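Uncharacterized protein (Bacteroides ovatus, PDB 4FXT) is of unknown function, a two-domain DUF3823 family protein whose N-terminal and C-terminal beta domains belong to the transthyretin-like and E-set clans. Local coordinates at residues A[107-120]-A[155-167]. Residues are numbered along the deposited sequence; the frame is centred on the assembly and turned at random.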
loop_
_atom_site.group_PDB
_atom_site.type_symbol
_atom_site.label_atom_id
_atom_site.label_comp_id
_atom_site.label_asym_id
_atom_site.label_seq_id
_atom_site.Cartn_x
_atom_site.Cartn_y
_atom_site.Cartn_z
ATOM N N LYS A 107 17.150 -12.565 -6.884
ATOM C CA LYS A 107 17.883 -13.505 -6.034
ATOM C C LYS A 107 19.349 -13.444 -6.455
ATOM O O LYS A 107 19.644 -13.507 -7.652
ATOM C CB LYS A 107 17.300 -14.948 -6.107
ATOM C CG LYS A 107 18.129 -16.005 -5.379
ATOM C CD LYS A 107 17.646 -17.421 -5.706
ATOM C CE LYS A 107 18.544 -18.556 -5.250
ATOM N NZ LYS A 107 18.655 -18.655 -3.766
ATOM N N ASN A 108 20.242 -13.232 -5.481
ATOM C CA ASN A 108 21.691 -13.205 -5.653
ATOM C C ASN A 108 22.267 -13.985 -4.495
ATOM O O ASN A 108 22.345 -13.460 -3.380
ATOM C CB ASN A 108 22.234 -11.771 -5.772
ATOM C CG ASN A 108 21.873 -11.105 -7.088
ATOM O OD1 ASN A 108 21.992 -11.700 -8.183
ATOM N ND2 ASN A 108 21.513 -9.823 -7.029
ATOM N N GLY A 109 22.508 -15.273 -4.749
ATOM C CA GLY A 109 23.014 -16.209 -3.761
ATOM C C GLY A 109 21.954 -16.581 -2.751
ATOM O O GLY A 109 20.885 -17.075 -3.125
ATOM N N ASN A 110 22.242 -16.309 -1.451
ATOM C CA ASN A 110 21.311 -16.538 -0.334
ATOM C C ASN A 110 20.608 -15.226 0.026
ATOM O O ASN A 110 20.073 -15.087 1.137
ATOM C CB ASN A 110 22.050 -17.119 0.890
ATOM C CG ASN A 110 23.103 -16.192 1.507
ATOM O OD1 ASN A 110 23.803 -15.423 0.820
ATOM N ND2 ASN A 110 23.273 -16.277 2.829
ATOM N N LYS A 111 20.639 -14.249 -0.901
ATOM C CA LYS A 111 20.085 -12.925 -0.644
ATOM C C LYS A 111 19.121 -12.491 -1.753
ATOM O O LYS A 111 19.101 -13.050 -2.854
ATOM C CB LYS A 111 21.238 -11.889 -0.495
ATOM C CG LYS A 111 21.993 -12.086 0.819
ATOM C CD LYS A 111 23.164 -11.164 1.069
ATOM C CE LYS A 111 23.716 -11.358 2.476
ATOM N NZ LYS A 111 24.220 -12.742 2.730
ATOM N N ILE A 112 18.275 -11.516 -1.404
ATOM C CA ILE A 112 17.333 -10.870 -2.311
ATOM C C ILE A 112 17.800 -9.428 -2.439
ATOM O O ILE A 112 17.815 -8.697 -1.445
ATOM C CB ILE A 112 15.835 -10.992 -1.901
ATOM C CG1 ILE A 112 15.361 -12.454 -1.750
ATOM C CG2 ILE A 112 14.935 -10.192 -2.850
ATOM C CD1 ILE A 112 15.316 -13.320 -3.040
ATOM N N THR A 113 18.217 -9.040 -3.639
ATOM C CA THR A 113 18.655 -7.683 -3.897
ATOM C C THR A 113 17.429 -6.839 -4.231
ATOM O O THR A 113 16.754 -7.086 -5.238
ATOM C CB THR A 113 19.710 -7.661 -5.013
ATOM O OG1 THR A 113 20.756 -8.579 -4.701
ATOM C CG2 THR A 113 20.282 -6.276 -5.229
ATOM N N ALA A 114 17.135 -5.866 -3.368
ATOM C CA ALA A 114 16.019 -4.951 -3.542
ATOM C C ALA A 114 16.502 -3.607 -4.052
ATOM O O ALA A 114 17.434 -3.035 -3.490
ATOM C CB ALA A 114 15.275 -4.773 -2.227
ATOM N N ARG A 115 15.872 -3.115 -5.139
ATOM C CA ARG A 115 16.120 -1.793 -5.720
ATOM C C ARG A 115 14.812 -1.014 -5.644
ATOM O O ARG A 115 13.754 -1.556 -5.975
ATOM C CB ARG A 115 16.684 -1.872 -7.132
ATOM C CG ARG A 115 18.003 -2.622 -7.144
ATOM C CD ARG A 115 18.573 -2.800 -8.523
ATOM N NE ARG A 115 19.576 -3.862 -8.524
ATOM C CZ ARG A 115 20.869 -3.687 -8.277
ATOM N NH1 ARG A 115 21.345 -2.475 -8.002
ATOM N NH2 ARG A 115 21.700 -4.722 -8.309
ATOM N N PHE A 116 14.864 0.211 -5.112
ATOM C CA PHE A 116 13.669 1.002 -4.861
ATOM C C PHE A 116 13.968 2.503 -4.768
ATOM O O PHE A 116 15.082 2.914 -4.430
ATOM C CB PHE A 116 13.023 0.532 -3.531
ATOM C CG PHE A 116 13.983 0.521 -2.371
ATOM C CD1 PHE A 116 14.814 -0.576 -2.142
ATOM C CD2 PHE A 116 14.101 1.627 -1.532
ATOM C CE1 PHE A 116 15.743 -0.564 -1.088
ATOM C CE2 PHE A 116 15.009 1.624 -0.463
ATOM C CZ PHE A 116 15.815 0.526 -0.242
ATOM N N THR A 117 12.933 3.307 -5.008
ATOM C CA THR A 117 12.975 4.755 -4.916
ATOM C C THR A 117 11.917 5.193 -3.912
ATOM O O THR A 117 10.839 4.577 -3.821
ATOM C CB THR A 117 12.772 5.345 -6.309
ATOM O OG1 THR A 117 13.712 4.732 -7.205
ATOM C CG2 THR A 117 12.894 6.876 -6.330
ATOM N N ILE A 118 12.237 6.234 -3.126
ATOM C CA ILE A 118 11.356 6.768 -2.061
ATOM C C ILE A 118 11.215 8.250 -2.236
ATOM O O ILE A 118 12.216 8.957 -2.396
ATOM C CB ILE A 118 11.867 6.423 -0.636
ATOM C CG1 ILE A 118 12.015 4.876 -0.465
ATOM C CG2 ILE A 118 10.964 7.031 0.445
ATOM C CD1 ILE A 118 12.664 4.423 0.810
ATOM N N ASN A 119 9.965 8.733 -2.198
ATOM C CA ASN A 119 9.646 10.163 -2.314
ATOM C C ASN A 119 9.030 10.696 -1.037
ATOM O O ASN A 119 8.237 9.991 -0.415
ATOM C CB ASN A 119 8.679 10.392 -3.476
ATOM C CG ASN A 119 9.145 9.884 -4.838
ATOM O OD1 ASN A 119 8.417 9.136 -5.537
ATOM N ND2 ASN A 119 10.384 10.215 -5.228
ATOM N N LYS A 120 9.394 11.911 -0.627
ATOM C CA LYS A 120 8.749 12.571 0.512
ATOM C C LYS A 120 7.709 13.476 -0.109
ATOM O O LYS A 120 8.075 14.478 -0.746
ATOM C CB LYS A 120 9.754 13.284 1.427
ATOM C CG LYS A 120 9.144 13.979 2.651
ATOM C CD LYS A 120 10.237 14.635 3.473
ATOM C CE LYS A 120 9.693 15.445 4.586
ATOM N NZ LYS A 120 10.786 15.999 5.422
ATOM N N VAL A 155 17.370 7.053 4.594
ATOM C CA VAL A 155 17.483 6.574 3.216
ATOM C C VAL A 155 17.337 7.794 2.277
ATOM O O VAL A 155 16.427 8.593 2.471
ATOM C CB VAL A 155 16.452 5.452 2.905
ATOM C CG1 VAL A 155 16.545 4.990 1.450
ATOM C CG2 VAL A 155 16.625 4.268 3.856
ATOM N N SER A 156 18.260 7.955 1.295
ATOM C CA SER A 156 18.195 9.052 0.329
ATOM C C SER A 156 16.872 8.978 -0.490
ATOM O O SER A 156 16.281 7.903 -0.717
ATOM C CB SER A 156 19.407 9.048 -0.588
ATOM O OG SER A 156 19.587 7.827 -1.269
ATOM N N LEU A 157 16.379 10.155 -0.842
ATOM C CA LEU A 157 15.122 10.369 -1.537
ATOM C C LEU A 157 15.294 10.616 -3.029
ATOM O O LEU A 157 16.384 10.983 -3.490
ATOM C CB LEU A 157 14.458 11.600 -0.909
ATOM C CG LEU A 157 13.537 11.416 0.295
ATOM C CD1 LEU A 157 13.992 10.331 1.267
ATOM C CD2 LEU A 157 13.334 12.730 0.996
ATOM N N ASP A 158 14.187 10.427 -3.780
ATOM C CA ASP A 158 14.016 10.692 -5.220
ATOM C C ASP A 158 15.187 10.083 -6.070
ATOM O O ASP A 158 15.633 10.684 -7.062
ATOM C CB ASP A 158 13.919 12.219 -5.463
ATOM C CG ASP A 158 12.907 12.997 -4.639
ATOM O OD1 ASP A 158 12.033 12.367 -4.005
ATOM O OD2 ASP A 158 12.985 14.239 -4.633
ATOM N N GLN A 159 15.661 8.890 -5.663
ATOM C CA GLN A 159 16.768 8.169 -6.305
ATOM C C GLN A 159 16.729 6.714 -5.905
ATOM O O GLN A 159 16.195 6.373 -4.830
ATOM C CB GLN A 159 18.141 8.784 -5.954
ATOM C CG GLN A 159 18.520 8.703 -4.474
ATOM C CD GLN A 159 19.723 9.538 -4.185
ATOM O OE1 GLN A 159 20.862 9.142 -4.403
ATOM N NE2 GLN A 159 19.487 10.729 -3.697
ATOM N N GLU A 160 17.266 5.857 -6.773
ATOM C CA GLU A 160 17.303 4.434 -6.526
ATOM C C GLU A 160 18.279 4.113 -5.394
ATOM O O GLU A 160 19.371 4.691 -5.296
ATOM C CB GLU A 160 17.705 3.662 -7.809
ATOM C CG GLU A 160 17.640 2.160 -7.646
ATOM C CD GLU A 160 18.240 1.365 -8.779
ATOM O OE1 GLU A 160 17.519 1.098 -9.770
ATOM O OE2 GLU A 160 19.421 0.963 -8.650
ATOM N N ASN A 161 17.890 3.171 -4.553
ATOM C CA ASN A 161 18.755 2.646 -3.516
ATOM C C ASN A 161 18.728 1.131 -3.623
ATOM O O ASN A 161 17.750 0.581 -4.134
ATOM C CB ASN A 161 18.376 3.153 -2.113
ATOM C CG ASN A 161 18.885 4.550 -1.854
ATOM O OD1 ASN A 161 20.090 4.774 -1.599
ATOM N ND2 ASN A 161 17.976 5.516 -1.864
ATOM N N THR A 162 19.819 0.473 -3.205
ATOM C CA THR A 162 19.932 -0.984 -3.206
ATOM C C THR A 162 20.146 -1.496 -1.771
ATOM O O THR A 162 20.927 -0.922 -1.019
ATOM C CB THR A 162 21.081 -1.424 -4.134
ATOM O OG1 THR A 162 20.862 -0.899 -5.441
ATOM C CG2 THR A 162 21.262 -2.947 -4.199
ATOM N N ALA A 163 19.437 -2.555 -1.408
ATOM C CA ALA A 163 19.557 -3.230 -0.125
ATOM C C ALA A 163 19.412 -4.746 -0.325
ATOM O O ALA A 163 18.658 -5.185 -1.201
ATOM C CB ALA A 163 18.529 -2.703 0.855
ATOM N N GLU A 164 20.174 -5.540 0.444
ATOM C CA GLU A 164 20.126 -6.982 0.324
ATOM C C GLU A 164 19.682 -7.612 1.623
ATOM O O GLU A 164 20.336 -7.405 2.653
ATOM C CB GLU A 164 21.482 -7.538 -0.087
ATOM C CG GLU A 164 21.934 -7.110 -1.460
ATOM C CD GLU A 164 23.281 -7.661 -1.863
ATOM O OE1 GLU A 164 24.228 -7.592 -1.044
ATOM O OE2 GLU A 164 23.406 -8.096 -3.032
ATOM N N ILE A 165 18.571 -8.396 1.562
ATOM C CA ILE A 165 17.974 -9.134 2.675
ATOM C C ILE A 165 18.276 -10.615 2.462
ATOM O O ILE A 165 18.126 -11.128 1.352
ATOM C CB ILE A 165 16.450 -8.840 2.813
ATOM C CG1 ILE A 165 15.844 -9.526 4.068
ATOM C CG2 ILE A 165 15.678 -9.170 1.522
ATOM C CD1 ILE A 165 14.493 -9.094 4.453
ATOM N N GLU A 166 18.719 -11.292 3.522
ATOM C CA GLU A 166 19.043 -12.706 3.487
ATOM C C GLU A 166 17.749 -13.577 3.488
ATOM O O GLU A 166 16.826 -13.336 4.266
ATOM C CB GLU A 166 19.935 -13.056 4.674
ATOM C CG GLU A 166 20.487 -14.466 4.601
ATOM C CD GLU A 166 21.587 -14.773 5.597
ATOM O OE1 GLU A 166 22.654 -14.118 5.534
ATOM O OE2 GLU A 166 21.438 -15.771 6.332
ATOM N N ILE A 167 17.715 -14.600 2.609
ATOM C CA ILE A 167 16.600 -15.528 2.482
ATOM C C ILE A 167 16.575 -16.406 3.747
ATOM O O ILE A 167 17.589 -17.050 4.054
ATOM C CB ILE A 167 16.700 -16.361 1.172
ATOM C CG1 ILE A 167 16.827 -15.471 -0.059
ATOM C CG2 ILE A 167 15.515 -17.303 1.045
ATOM C CD1 ILE A 167 17.153 -16.179 -1.371
#
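Ile112 and Ile165, Ala114 and Ala163, and Phe116 and Asn161 exchange paired backbone hydrogen bonds, holding strand 111-120 antiparallel to strand 160-166, the axes of these strand segments approaching to 4.5 Å. Two further bonds prolong the pairing, Ile167 N to Asn110 O, a carbonyl of the type II' turn from Asn108 to Lys111, and Asp158 N to Ile118 O beyond the other end. At that far end Asn119 ND2 reaches Asp158 OD1 from above the carboxylate plane (3.0 Å), while Asn119 OD1 accepts from Arg101. Strand 111-120 is the middle of a three-stranded sheet, 98-108 pairing along its other edge, in a domain assigned to the E-set clan and consistent with an immunoglobulin-like beta sandwich. The face carrying Ile112, Ala114 and Phe116 is mainly apolar, although Asn161 lies on it. With CG between the backbone N and the carbonyl carbon (chi1 53°), the Phe116 ring leans toward strand 160-166, where its edge meets Ala163 CB (4.0 Å from CE1) and Val155 CG1, while Asn161 O lies over one face. Ile112 CG1 packs 3.8 Å from Ile167 CG1, the side chains crossing at about a right angle; Ile118, Ala163 and Ile165 continue this layer onto strand 127-135. The other face is polar. Thr113 OG1 donates to the anti lone pair of Glu164 OE2 and accepts a bond from Asn108 ND2. Lys111 NZ makes a salt bridge with Glu166 OE1 (3.5 Å), its hydrogen bond weak; that of Arg115 with Glu160 is a long salt bridge. Thr162 CG2 lies over the Arg115 guanidinium.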